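Local coordinates for protein urocanate hydratase (PDB 7NED) that hydrates thiourocanate, a step in bacterial ergothioneine breakdown, using a bound NAD+ cofactor probably in the manner of the urocanases, at residues L165-L174 with R192-L202; I40-A48 with S256-Y264. All blocks are in the same frame, centred on the assembly; numbering follows the deposited sequence.

Contact 1 of 2, residues L165-L174 with R192-L202; sequences LGGMGGAQPL and RVDRRLQTNYL. With NAD (nicotinamide-adenine-dinucleotide), chain C; URO ((2E)-3-(1H-imidazol-4-yl)acrylic acid), chain B.
Arg-196 presents the NE-side edge of its guanidinium to the backbone carbonyl of Leu-165, gripping one oxygen with two nitrogens. NE lies 2.9 Å from Leu-165 O in a fairly straight bond (161°); NH1, at 3.2 Å from the same oxygen, makes a more bent one. The oxygen sits in the guanidinium plane, whereas both nitrogens approach from one face of the carbonyl, NE well above its plane. With CG anti to the carbonyl carbon (chi1 -58°), Arg-196 CG packs on Leu-165 CB; a bend at chi2 then brings the chain round by Gly-170, where a beta carbon would collide with NE. NH1 also pairs with Glu-34, which forms a second salt bridge with Arg-192. Arg-192 lays one guanidinium face over NAD O3B and sends NH2 to NAD O2A in a weak bond. Backbone nitrogens of the loop add to this: Gly-167 N binds NAD O2A at 3.1 Å, and Gly-169 N points almost straight at NAD O2N, 3.0 Å away. This is the glycine-rich diphosphate-binding loop of a Rossmann-like fold. Farther along, Leu-174 crosses Tyr-201 at about a right angle, its CD2 over the ring face, 4.1 Å from the centroid, in a CH-pi contact. Leu-202 completes the apolar seam, with CD1 on Pro-173 CB and CD2 against Leu-165 CD1, beyond the Schellman motif at Asn-200. Beneath lie strands 182-187 and 226-231, touched by Leu-165, Pro-173, Val-193 and Leu-202, while helix 133-150 packs on Ala-171 and Leu-174.

Contact 2 of 2, residues I40-A48 with S256-Y264; sequences IVYAALAKA and SAHDLVYGY. With NAD (nicotinamide-adenine-dinucleotide), chain C; URO ((2E)-3-(1H-imidazol-4-yl)acrylic acid), chain B.
The NAD pocket is closed here between a tight hairpin of the N-terminal domain and a loop of the Rossmann-like domain, and His-258 is the polar link. Its imidazole points NE2 at Ala-43 O, 2.9 Å away, with the oxygen in the ring plane; the N-H...O angle is only 131° and the donor stands well above the carbonyl plane. CG occupies the crowded position between backbone N and carbonyl carbon (chi1 67°), which places the ring, and its other nitrogen faces the cofactor: ND1 lies 2.7 Å from NAD O3D in a weak bond. The ring is thus held between protein backbone and nicotinamide ribose, with NAD O2D over one face, away from the ring centre. A leucine here would probably leave Ala-43 O and the ribose hydroxyl without these partners and let hairpin and loop drift apart. The hairpin pairs short antiparallel strands 40-42 and 46-47, and its turn bends through positive phi at Ala-43 and Ala-44, presenting Ala-43 N to the diphosphate oxygen NAD O1N at 2.9 Å. In the loop that follows strand 250-251, Asp-259 forms an Asx turn: OD1 is met nearly end-on by Tyr-262 N at 2.6 Å and from above the carboxylate plane by Val-261 N. Its other oxygen, OD2, bonds Tyr-109 of helix 105-113. Leu-45 brings both methyls against the loop, CD2 3.7 Å from His-258 NE2 and CD1 4.1 Å from Tyr-262 CD1, crossing the tyrosine side chain at about a right angle. Ala-44 CB fits beside them, 3.5 Å from Tyr-262 O. Farther out, Tyr-264 lays its ring face under the adenine amino nitrogen N6A.

How the contacts relate
The centres of the two contacts lie about 17 Å apart with NAD between them. Both segments of contact 1 fall between the two segments of contact 2 in the sequence: 40-48 comes first, then 165-174 and 192-202, and finally 256-264. Contact 1 lies wholly in the Rossmann-like domain, next to its parallel sheet, whereas contact 2 joins that domain to the N-terminal one. They meet where Met-168 CG packs on Tyr-42 CD2, at 3.6 Å, and these same two residues belong to the urocanate pocket. The Rossmann-like domain thus contributes three of the four segments to the cofactor site and the N-terminal domain the fourth, consistent with an active site formed where the domains meet.

Contact 1 of 2, residues L165-L174 with R192-L202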
loop_
_atom_site.group_PDB
_atom_site.type_symbol
_atom_site.label_atom_id
_atom_site.label_comp_id
_atom_site.label_asym_id
_atom_site.label_seq_id
_atom_site.Cartn_x
_atom_site.Cartn_y
_atom_site.Cartn_z
ATOM N N LEU A 165 26.473 -0.268 17.227
ATOM C CA LEU A 165 25.861 -0.014 18.524
ATOM C C LEU A 165 24.967 1.223 18.472
ATOM O O LEU A 165 25.051 2.088 19.359
ATOM C CB LEU A 165 26.928 0.172 19.591
ATOM C CG LEU A 165 27.783 -1.069 19.894
ATOM C CD1 LEU A 165 28.875 -0.726 20.932
ATOM C CD2 LEU A 165 26.863 -2.191 20.419
ATOM N N GLY A 166 24.118 1.306 17.451
ATOM C CA GLY A 166 23.151 2.380 17.306
ATOM C C GLY A 166 21.865 2.101 18.060
ATOM O O GLY A 166 21.851 1.386 19.072
ATOM N N GLY A 167 20.763 2.679 17.565
ATOM C CA GLY A 167 19.479 2.533 18.249
ATOM C C GLY A 167 19.077 1.090 18.483
ATOM O O GLY A 167 18.730 0.702 19.601
ATOM N N MET A 168 19.247 0.312 17.443
ATOM C CA MET A 168 18.899 -1.069 17.458
ATOM C C MET A 168 20.082 -1.943 17.722
ATOM O O MET A 168 19.970 -2.814 18.504
ATOM C CB MET A 168 18.206 -1.442 16.185
ATOM C CG MET A 168 17.089 -0.479 15.892
ATOM S SD MET A 168 15.610 -0.968 16.680
ATOM C CE MET A 168 15.786 -0.628 18.393
ATOM N N GLY A 169 21.197 -1.675 17.044
ATOM C CA GLY A 169 22.418 -2.445 17.304
ATOM C C GLY A 169 22.876 -2.402 18.748
ATOM O O GLY A 169 23.470 -3.369 19.255
ATOM N N GLY A 170 22.603 -1.305 19.438
ATOM C CA GLY A 170 22.989 -1.198 20.830
ATOM C C GLY A 170 22.367 -2.255 21.731
ATOM O O GLY A 170 22.856 -2.465 22.847
ATOM N N ALA A 171 21.295 -2.929 21.278
ATOM C CA ALA A 171 20.708 -4.004 22.072
ATOM C C ALA A 171 21.539 -5.280 22.032
ATOM O O ALA A 171 21.335 -6.177 22.862
ATOM C CB ALA A 171 19.297 -4.326 21.576
ATOM N N GLN A 172 22.427 -5.409 21.062
ATOM C CA GLN A 172 23.079 -6.695 20.853
ATOM C C GLN A 172 23.953 -7.104 22.035
ATOM O O GLN A 172 23.922 -8.287 22.409
ATOM C CB GLN A 172 23.901 -6.639 19.559
ATOM C CG GLN A 172 23.106 -6.486 18.294
ATOM C CD GLN A 172 24.023 -6.321 17.113
ATOM O OE1 GLN A 172 24.191 -7.239 16.303
ATOM N NE2 GLN A 172 24.710 -5.174 17.059
ATOM N N PRO A 173 24.750 -6.227 22.637
ATOM C CA PRO A 173 25.599 -6.701 23.744
ATOM C C PRO A 173 24.788 -7.248 24.898
ATOM O O PRO A 173 25.184 -8.248 25.512
ATOM C CB PRO A 173 26.415 -5.449 24.142
ATOM C CG PRO A 173 25.707 -4.301 23.502
ATOM C CD PRO A 173 25.043 -4.833 22.271
ATOM N N LEU A 174 23.651 -6.619 25.216
ATOM C CA LEU A 174 22.835 -7.129 26.305
ATOM C C LEU A 174 22.107 -8.409 25.907
ATOM O O LEU A 174 22.002 -9.341 26.707
ATOM C CB LEU A 174 21.856 -6.072 26.761
ATOM C CG LEU A 174 21.178 -6.307 28.087
ATOM C CD1 LEU A 174 22.191 -6.645 29.256
ATOM C CD2 LEU A 174 20.389 -5.050 28.408
ATOM N N ARG A 192 29.084 6.414 20.365
ATOM C CA ARG A 192 28.144 5.352 20.520
ATOM C C ARG A 192 28.659 4.329 21.504
ATOM O O ARG A 192 27.897 3.888 22.283
ATOM C CB ARG A 192 27.745 4.692 19.229
ATOM C CG ARG A 192 27.287 5.627 18.166
ATOM C CD ARG A 192 25.799 5.758 18.045
ATOM N NE ARG A 192 25.542 6.478 16.818
ATOM C CZ ARG A 192 24.455 6.424 16.052
ATOM N NH1 ARG A 192 24.416 7.200 14.982
ATOM N NH2 ARG A 192 23.424 5.675 16.324
ATOM N N VAL A 193 29.921 3.949 21.416
ATOM C CA VAL A 193 30.436 2.986 22.402
ATOM C C VAL A 193 30.185 3.484 23.829
ATOM O O VAL A 193 29.708 2.736 24.697
ATOM C CB VAL A 193 31.926 2.683 22.166
ATOM C CG1 VAL A 193 32.403 1.776 23.259
ATOM C CG2 VAL A 193 32.143 1.985 20.830
ATOM N N ASP A 194 30.494 4.760 24.093
ATOM C CA ASP A 194 30.346 5.313 25.442
ATOM C C ASP A 194 28.884 5.324 25.878
ATOM O O ASP A 194 28.558 5.008 27.030
ATOM C CB ASP A 194 30.892 6.739 25.480
ATOM C CG ASP A 194 32.378 6.774 25.622
ATOM O OD1 ASP A 194 32.905 5.956 26.397
ATOM O OD2 ASP A 194 33.016 7.624 24.957
ATOM N N ARG A 195 27.992 5.753 24.990
ATOM C CA ARG A 195 26.567 5.734 25.308
ATOM C C ARG A 195 26.135 4.361 25.811
ATOM O O ARG A 195 25.425 4.247 26.814
ATOM C CB ARG A 195 25.755 6.163 24.074
ATOM C CG ARG A 195 24.267 6.302 24.340
ATOM C CD ARG A 195 24.051 7.288 25.470
ATOM N NE ARG A 195 22.650 7.474 25.844
ATOM C CZ ARG A 195 22.228 8.431 26.668
ATOM N NH1 ARG A 195 20.936 8.538 26.967
ATOM N NH2 ARG A 195 23.109 9.271 27.208
ATOM N N ARG A 196 26.554 3.296 25.132
ATOM C CA ARG A 196 26.092 1.982 25.561
ATOM C C ARG A 196 26.758 1.581 26.867
ATOM O O ARG A 196 26.139 0.928 27.716
ATOM C CB ARG A 196 26.356 0.939 24.485
ATOM C CG ARG A 196 25.701 1.255 23.116
ATOM C CD ARG A 196 24.287 1.762 23.231
ATOM N NE ARG A 196 23.969 2.475 22.004
ATOM C CZ ARG A 196 23.144 3.511 21.886
ATOM N NH1 ARG A 196 23.022 4.089 20.704
ATOM N NH2 ARG A 196 22.428 3.956 22.912
ATOM N N LEU A 197 28.022 1.955 27.038
ATOM C CA LEU A 197 28.677 1.703 28.318
ATOM C C LEU A 197 27.906 2.384 29.444
ATOM O O LEU A 197 27.615 1.777 30.474
ATOM C CB LEU A 197 30.125 2.201 28.273
ATOM C CG LEU A 197 31.025 1.725 29.401
ATOM C CD1 LEU A 197 31.328 0.227 29.234
ATOM C CD2 LEU A 197 32.330 2.547 29.490
ATOM N N GLN A 198 27.522 3.635 29.244
ATOM C CA GLN A 198 26.938 4.382 30.348
ATOM C C GLN A 198 25.469 4.044 30.592
ATOM O O GLN A 198 24.964 4.313 31.682
ATOM C CB GLN A 198 27.145 5.867 30.097
ATOM C CG GLN A 198 28.626 6.212 30.003
ATOM C CD GLN A 198 28.875 7.700 30.020
ATOM O OE1 GLN A 198 27.969 8.486 30.317
ATOM N NE2 GLN A 198 30.099 8.105 29.680
ATOM N N THR A 199 24.778 3.432 29.643
ATOM C CA THR A 199 23.438 2.936 29.931
ATOM C C THR A 199 23.453 1.482 30.347
ATOM O O THR A 199 22.381 0.889 30.542
ATOM C CB THR A 199 22.518 3.117 28.705
ATOM O OG1 THR A 199 22.975 2.286 27.625
ATOM C CG2 THR A 199 22.563 4.540 28.271
ATOM N N ASN A 200 24.638 0.887 30.447
ATOM C CA ASN A 200 24.808 -0.495 30.874
ATOM C C ASN A 200 24.203 -1.502 29.923
ATOM O O ASN A 200 23.888 -2.631 30.322
ATOM C CB ASN A 200 24.268 -0.694 32.285
ATOM C CG ASN A 200 25.280 -0.288 33.297
ATOM O OD1 ASN A 200 26.348 -0.891 33.367
ATOM N ND2 ASN A 200 25.011 0.787 34.010
ATOM N N TYR A 201 24.077 -1.131 28.652
ATOM C CA TYR A 201 23.876 -2.147 27.641
ATOM C C TYR A 201 25.171 -2.865 27.326
ATOM O O TYR A 201 25.147 -4.020 26.857
ATOM C CB TYR A 201 23.314 -1.515 26.377
ATOM C CG TYR A 201 21.833 -1.533 26.320
ATOM C CD1 TYR A 201 21.056 -0.665 27.098
ATOM C CD2 TYR A 201 21.184 -2.459 25.501
ATOM C CE1 TYR A 201 19.633 -0.694 27.006
ATOM C CE2 TYR A 201 19.807 -2.522 25.439
ATOM C CZ TYR A 201 19.036 -1.636 26.189
ATOM O OH TYR A 201 17.667 -1.725 26.078
ATOM N N LEU A 202 26.291 -2.220 27.652
ATOM C CA LEU A 202 27.623 -2.662 27.312
ATOM C C LEU A 202 28.460 -2.769 28.590
ATOM O O LEU A 202 28.405 -1.887 29.448
ATOM C CB LEU A 202 28.241 -1.679 26.335
ATOM C CG LEU A 202 29.604 -2.101 25.818
ATOM C CD1 LEU A 202 29.467 -3.433 25.138
ATOM C CD2 LEU A 202 30.146 -1.033 24.840
HETATM P PA NAD C . 21.848 3.353 13.650
HETATM O O1A NAD C . 22.250 4.046 12.350
HETATM O O2A NAD C . 21.359 4.020 14.871
HETATM O O5B NAD C . 23.331 2.724 14.177
HETATM C C5B NAD C . 24.099 2.173 13.185
HETATM C C4B NAD C . 25.523 1.966 13.880
HETATM O O4B NAD C . 26.480 1.437 13.006
HETATM C C3B NAD C . 25.959 3.422 14.245
HETATM O O3B NAD C . 26.345 3.478 15.556
HETATM C C2B NAD C . 27.172 3.658 13.293
HETATM O O2B NAD C . 28.198 4.369 13.885
HETATM C C1B NAD C . 27.676 2.222 13.181
HETATM N N9A NAD C . 28.454 1.942 11.973
HETATM C C8A NAD C . 28.270 2.402 10.674
HETATM N N7A NAD C . 29.164 1.945 9.833
HETATM C C5A NAD C . 29.972 1.116 10.600
HETATM C C6A NAD C . 31.113 0.341 10.294
HETATM N N6A NAD C . 31.608 0.280 9.037
HETATM N N1A NAD C . 31.720 -0.389 11.271
HETATM C C2A NAD C . 31.195 -0.264 12.516
HETATM N N3A NAD C . 30.130 0.427 12.953
HETATM C C4A NAD C . 29.540 1.118 11.955
HETATM O O3 NAD C . 21.066 2.136 13.046
HETATM P PN NAD C . 20.173 1.215 13.993
HETATM O O1N NAD C . 18.817 1.666 14.449
HETATM O O2N NAD C . 21.112 0.495 14.938
HETATM O O5D NAD C . 19.715 -0.086 12.959
HETATM C C5D NAD C . 20.834 -0.759 12.359
HETATM C C4D NAD C . 20.315 -1.759 11.362
HETATM O O4D NAD C . 19.288 -2.555 11.922
HETATM C C3D NAD C . 19.573 -0.829 10.268
HETATM O O3D NAD C . 19.842 -1.278 8.945
HETATM C C2D NAD C . 18.045 -1.036 10.578
HETATM O O2D NAD C . 17.212 -1.050 9.492
HETATM C C1D NAD C . 18.295 -2.538 10.924
HETATM N N1N NAD C . 17.150 -3.335 11.384
HETATM C C2N NAD C . 16.263 -3.565 10.350
HETATM C C3N NAD C . 15.140 -4.357 10.536
HETATM C C7N NAD C . 14.189 -4.494 9.339
HETATM O O7N NAD C . 13.437 -5.452 9.163
HETATM N N7N NAD C . 14.136 -3.434 8.450
HETATM C C4N NAD C . 14.972 -4.923 11.807
HETATM C C5N NAD C . 15.903 -4.677 12.815
HETATM C C6N NAD C . 17.035 -3.875 12.587
HETATM O OAA URO B . 11.736 -2.042 17.477
HETATM C CAI URO B . 11.670 -0.952 16.768
HETATM O OAB URO B . 11.224 0.047 17.172
HETATM C CAC URO B . 12.142 -0.968 15.374
HETATM C CAD URO B . 12.626 -2.070 14.863
HETATM C CAJ URO B . 13.034 -1.899 13.519
HETATM C CAF URO B . 13.834 -2.713 12.774
HETATM N NAH URO B . 14.152 -2.124 11.579
HETATM C CAE URO B . 13.537 -0.964 11.604
HETATM N NAG URO B . 12.851 -0.778 12.753
HETATM O O HOH W 1 25.954 -6.604 28.271
#

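Contact 2 of 2, residues I40-A48 with S256-Y264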
loop_
_atom_site.group_PDB
_atom_site.type_symbol
_atom_site.label_atom_id
_atom_site.label_comp_id
_atom_site.label_asym_id
_atom_site.label_seq_id
_atom_site.Cartn_x
_atom_site.Cartn_y
_atom_site.Cartn_z
ATOM N N ILE A 40 15.619 12.463 13.695
ATOM C CA ILE A 40 15.999 11.090 13.348
ATOM C C ILE A 40 15.886 10.219 14.590
ATOM O O ILE A 40 16.522 10.491 15.616
ATOM C CB ILE A 40 17.410 11.027 12.749
ATOM C CG1 ILE A 40 17.438 11.723 11.380
ATOM C CG2 ILE A 40 17.863 9.586 12.614
ATOM C CD1 ILE A 40 18.846 11.874 10.829
ATOM N N VAL A 41 15.059 9.177 14.516
ATOM C CA VAL A 41 14.883 8.295 15.668
ATOM C C VAL A 41 15.930 7.177 15.683
ATOM O O VAL A 41 16.576 6.925 16.708
ATOM C CB VAL A 41 13.441 7.737 15.690
ATOM C CG1 VAL A 41 13.232 6.812 16.905
ATOM C CG2 VAL A 41 12.426 8.901 15.688
ATOM N N TYR A 42 16.147 6.505 14.553
ATOM C CA TYR A 42 17.073 5.385 14.521
ATOM C C TYR A 42 17.364 5.045 13.062
ATOM O O TYR A 42 16.846 5.693 12.131
ATOM C CB TYR A 42 16.498 4.207 15.321
ATOM C CG TYR A 42 15.353 3.475 14.661
ATOM C CD1 TYR A 42 14.080 3.994 14.651
ATOM C CD2 TYR A 42 15.569 2.255 14.040
ATOM C CE1 TYR A 42 13.005 3.294 14.050
ATOM C CE2 TYR A 42 14.537 1.566 13.425
ATOM C CZ TYR A 42 13.246 2.106 13.443
ATOM O OH TYR A 42 12.216 1.418 12.866
ATOM N N ALA A 43 18.218 4.045 12.855
ATOM C CA ALA A 43 18.467 3.515 11.504
ATOM C C ALA A 43 18.922 4.609 10.537
ATOM O O ALA A 43 18.568 4.617 9.345
ATOM C CB ALA A 43 17.239 2.798 10.966
ATOM N N ALA A 44 19.685 5.563 11.062
ATOM C CA ALA A 44 20.442 6.550 10.290
ATOM C C ALA A 44 19.575 7.677 9.749
ATOM O O ALA A 44 19.971 8.851 9.781
ATOM C CB ALA A 44 21.193 5.896 9.125
ATOM N N LEU A 45 18.397 7.345 9.221
ATOM C CA LEU A 45 17.566 8.414 8.677
ATOM C C LEU A 45 16.070 8.140 8.852
ATOM O O LEU A 45 15.258 8.749 8.146
ATOM C CB LEU A 45 17.928 8.647 7.209
ATOM C CG LEU A 45 17.488 7.573 6.214
ATOM C CD1 LEU A 45 17.585 8.153 4.770
ATOM C CD2 LEU A 45 18.328 6.262 6.328
ATOM N N ALA A 46 15.689 7.282 9.799
ATOM C CA ALA A 46 14.277 7.040 10.068
ATOM C C ALA A 46 13.764 8.193 10.912
ATOM O O ALA A 46 14.243 8.408 12.020
ATOM C CB ALA A 46 14.075 5.703 10.768
ATOM N N LYS A 47 12.808 8.951 10.390
ATOM C CA LYS A 47 12.440 10.208 11.011
ATOM C C LYS A 47 11.045 10.142 11.614
ATOM O O LYS A 47 10.157 9.432 11.122
ATOM C CB LYS A 47 12.522 11.324 9.965
ATOM C CG LYS A 47 13.964 11.621 9.527
ATOM C CD LYS A 47 14.045 12.897 8.719
ATOM C CE LYS A 47 15.471 13.356 8.463
ATOM N NZ LYS A 47 15.657 14.819 8.786
ATOM N N ALA A 48 10.845 10.936 12.655
ATOM C CA ALA A 48 9.561 10.996 13.330
ATOM C C ALA A 48 8.560 11.884 12.619
ATOM O O ALA A 48 7.360 11.776 12.897
ATOM C CB ALA A 48 9.755 11.513 14.756
ATOM N N SER A 256 24.317 0.185 9.946
ATOM C CA SER A 256 23.336 0.758 9.072
ATOM C C SER A 256 23.704 0.514 7.580
ATOM O O SER A 256 23.848 1.426 6.874
ATOM C CB SER A 256 23.193 2.242 9.358
ATOM O OG SER A 256 24.457 2.847 9.358
ATOM N N ALA A 257 23.817 -0.740 7.155
ATOM C CA ALA A 257 24.176 -1.116 5.822
ATOM C C ALA A 257 23.087 -0.836 4.820
ATOM O O ALA A 257 23.321 -0.878 3.680
ATOM C CB ALA A 257 24.620 -2.560 5.749
ATOM N N HIS A 258 21.901 -0.548 5.278
ATOM C CA HIS A 258 20.820 -0.239 4.343
ATOM C C HIS A 258 20.990 1.111 3.668
ATOM O O HIS A 258 20.281 1.396 2.690
ATOM C CB HIS A 258 19.480 -0.237 5.084
ATOM C CG HIS A 258 19.351 0.869 6.088
ATOM N ND1 HIS A 258 20.016 0.855 7.300
ATOM C CD2 HIS A 258 18.631 2.019 6.065
ATOM C CE1 HIS A 258 19.720 1.956 7.973
ATOM N NE2 HIS A 258 18.874 2.672 7.247
ATOM N N ASP A 259 21.855 1.977 4.184
ATOM C CA ASP A 259 21.970 3.307 3.597
ATOM C C ASP A 259 23.432 3.693 3.480
ATOM O O ASP A 259 24.125 3.870 4.491
ATOM C CB ASP A 259 21.189 4.349 4.382
ATOM C CG ASP A 259 20.966 5.620 3.545
ATOM O OD1 ASP A 259 21.894 6.443 3.522
ATOM O OD2 ASP A 259 19.924 5.733 2.823
ATOM N N LEU A 260 23.888 3.805 2.231
ATOM C CA LEU A 260 25.274 4.098 1.907
ATOM C C LEU A 260 25.580 5.583 1.951
ATOM O O LEU A 260 26.737 5.972 1.751
ATOM C CB LEU A 260 25.615 3.538 0.520
ATOM C CG LEU A 260 25.255 2.067 0.254
ATOM C CD1 LEU A 260 25.758 1.577 -1.115
ATOM C CD2 LEU A 260 25.752 1.191 1.393
ATOM N N VAL A 261 24.588 6.431 2.199
ATOM C CA VAL A 261 24.839 7.853 2.287
ATOM C C VAL A 261 24.845 8.316 3.735
ATOM O O VAL A 261 25.708 9.090 4.145
ATOM C CB VAL A 261 23.798 8.638 1.455
ATOM C CG1 VAL A 261 23.903 10.119 1.770
ATOM C CG2 VAL A 261 23.925 8.325 -0.031
ATOM N N TYR A 262 23.900 7.821 4.527
ATOM C CA TYR A 262 23.781 8.243 5.900
ATOM C C TYR A 262 24.143 7.162 6.907
ATOM O O TYR A 262 24.165 7.464 8.095
ATOM C CB TYR A 262 22.351 8.717 6.174
ATOM C CG TYR A 262 21.974 9.893 5.282
ATOM C CD1 TYR A 262 21.364 9.696 4.057
ATOM C CD2 TYR A 262 22.314 11.191 5.655
ATOM C CE1 TYR A 262 21.034 10.785 3.239
ATOM C CE2 TYR A 262 21.999 12.260 4.866
ATOM C CZ TYR A 262 21.369 12.058 3.661
ATOM O OH TYR A 262 21.082 13.154 2.897
ATOM N N GLY A 263 24.406 5.929 6.465
ATOM C CA GLY A 263 24.564 4.807 7.375
ATOM C C GLY A 263 25.993 4.296 7.449
ATOM O O GLY A 263 26.790 4.781 8.253
ATOM N N TYR A 264 26.333 3.361 6.579
ATOM C CA TYR A 264 27.577 2.595 6.685
ATOM C C TYR A 264 28.822 3.454 6.448
ATOM O O TYR A 264 28.965 4.103 5.400
ATOM C CB TYR A 264 27.540 1.459 5.668
ATOM C CG TYR A 264 28.570 0.439 5.968
ATOM C CD1 TYR A 264 29.895 0.644 5.617
ATOM C CD2 TYR A 264 28.238 -0.705 6.679
ATOM C CE1 TYR A 264 30.879 -0.306 5.937
ATOM C CE2 TYR A 264 29.205 -1.670 6.989
ATOM C CZ TYR A 264 30.515 -1.453 6.622
ATOM O OH TYR A 264 31.462 -2.398 6.931
HETATM P PA NAD C . 21.848 3.353 13.650
HETATM O O1A NAD C . 22.250 4.046 12.350
HETATM O O2A NAD C . 21.359 4.020 14.871
HETATM O O5B NAD C . 23.331 2.724 14.177
HETATM C C5B NAD C . 24.099 2.173 13.185
HETATM C C4B NAD C . 25.523 1.966 13.880
HETATM O O4B NAD C . 26.480 1.437 13.006
HETATM C C3B NAD C . 25.959 3.422 14.245
HETATM O O3B NAD C . 26.345 3.478 15.556
HETATM C C2B NAD C . 27.172 3.658 13.293
HETATM O O2B NAD C . 28.198 4.369 13.885
HETATM C C1B NAD C . 27.676 2.222 13.181
HETATM N N9A NAD C . 28.454 1.942 11.973
HETATM C C8A NAD C . 28.270 2.402 10.674
HETATM N N7A NAD C . 29.164 1.945 9.833
HETATM C C5A NAD C . 29.972 1.116 10.600
HETATM C C6A NAD C . 31.113 0.341 10.294
HETATM N N6A NAD C . 31.608 0.280 9.037
HETATM N N1A NAD C . 31.720 -0.389 11.271
HETATM C C2A NAD C . 31.195 -0.264 12.516
HETATM N N3A NAD C . 30.130 0.427 12.953
HETATM C C4A NAD C . 29.540 1.118 11.955
HETATM O O3 NAD C . 21.066 2.136 13.046
HETATM P PN NAD C . 20.173 1.215 13.993
HETATM O O1N NAD C . 18.817 1.666 14.449
HETATM O O2N NAD C . 21.112 0.495 14.938
HETATM O O5D NAD C . 19.715 -0.086 12.959
HETATM C C5D NAD C . 20.834 -0.759 12.359
HETATM C C4D NAD C . 20.315 -1.759 11.362
HETATM O O4D NAD C . 19.288 -2.555 11.922
HETATM C C3D NAD C . 19.573 -0.829 10.268
HETATM O O3D NAD C . 19.842 -1.278 8.945
HETATM C C2D NAD C . 18.045 -1.036 10.578
HETATM O O2D NAD C . 17.212 -1.050 9.492
HETATM C C1D NAD C . 18.295 -2.538 10.924
HETATM N N1N NAD C . 17.150 -3.335 11.384
HETATM C C2N NAD C . 16.263 -3.565 10.350
HETATM C C3N NAD C . 15.140 -4.357 10.536
HETATM C C7N NAD C . 14.189 -4.494 9.339
HETATM O O7N NAD C . 13.437 -5.452 9.163
HETATM N N7N NAD C . 14.136 -3.434 8.450
HETATM C C4N NAD C . 14.972 -4.923 11.807
HETATM C C5N NAD C . 15.903 -4.677 12.815
HETATM C C6N NAD C . 17.035 -3.875 12.587
HETATM O OAA URO B . 11.736 -2.042 17.477
HETATM C CAI URO B . 11.670 -0.952 16.768
HETATM O OAB URO B . 11.224 0.047 17.172
HETATM C CAC URO B . 12.142 -0.968 15.374
HETATM C CAD URO B . 12.626 -2.070 14.863
HETATM C CAJ URO B . 13.034 -1.899 13.519
HETATM C CAF URO B . 13.834 -2.713 12.774
HETATM N NAH URO B . 14.152 -2.124 11.579
HETATM C CAE URO B . 13.537 -0.964 11.604
HETATM N NAG URO B . 12.851 -0.778 12.753
#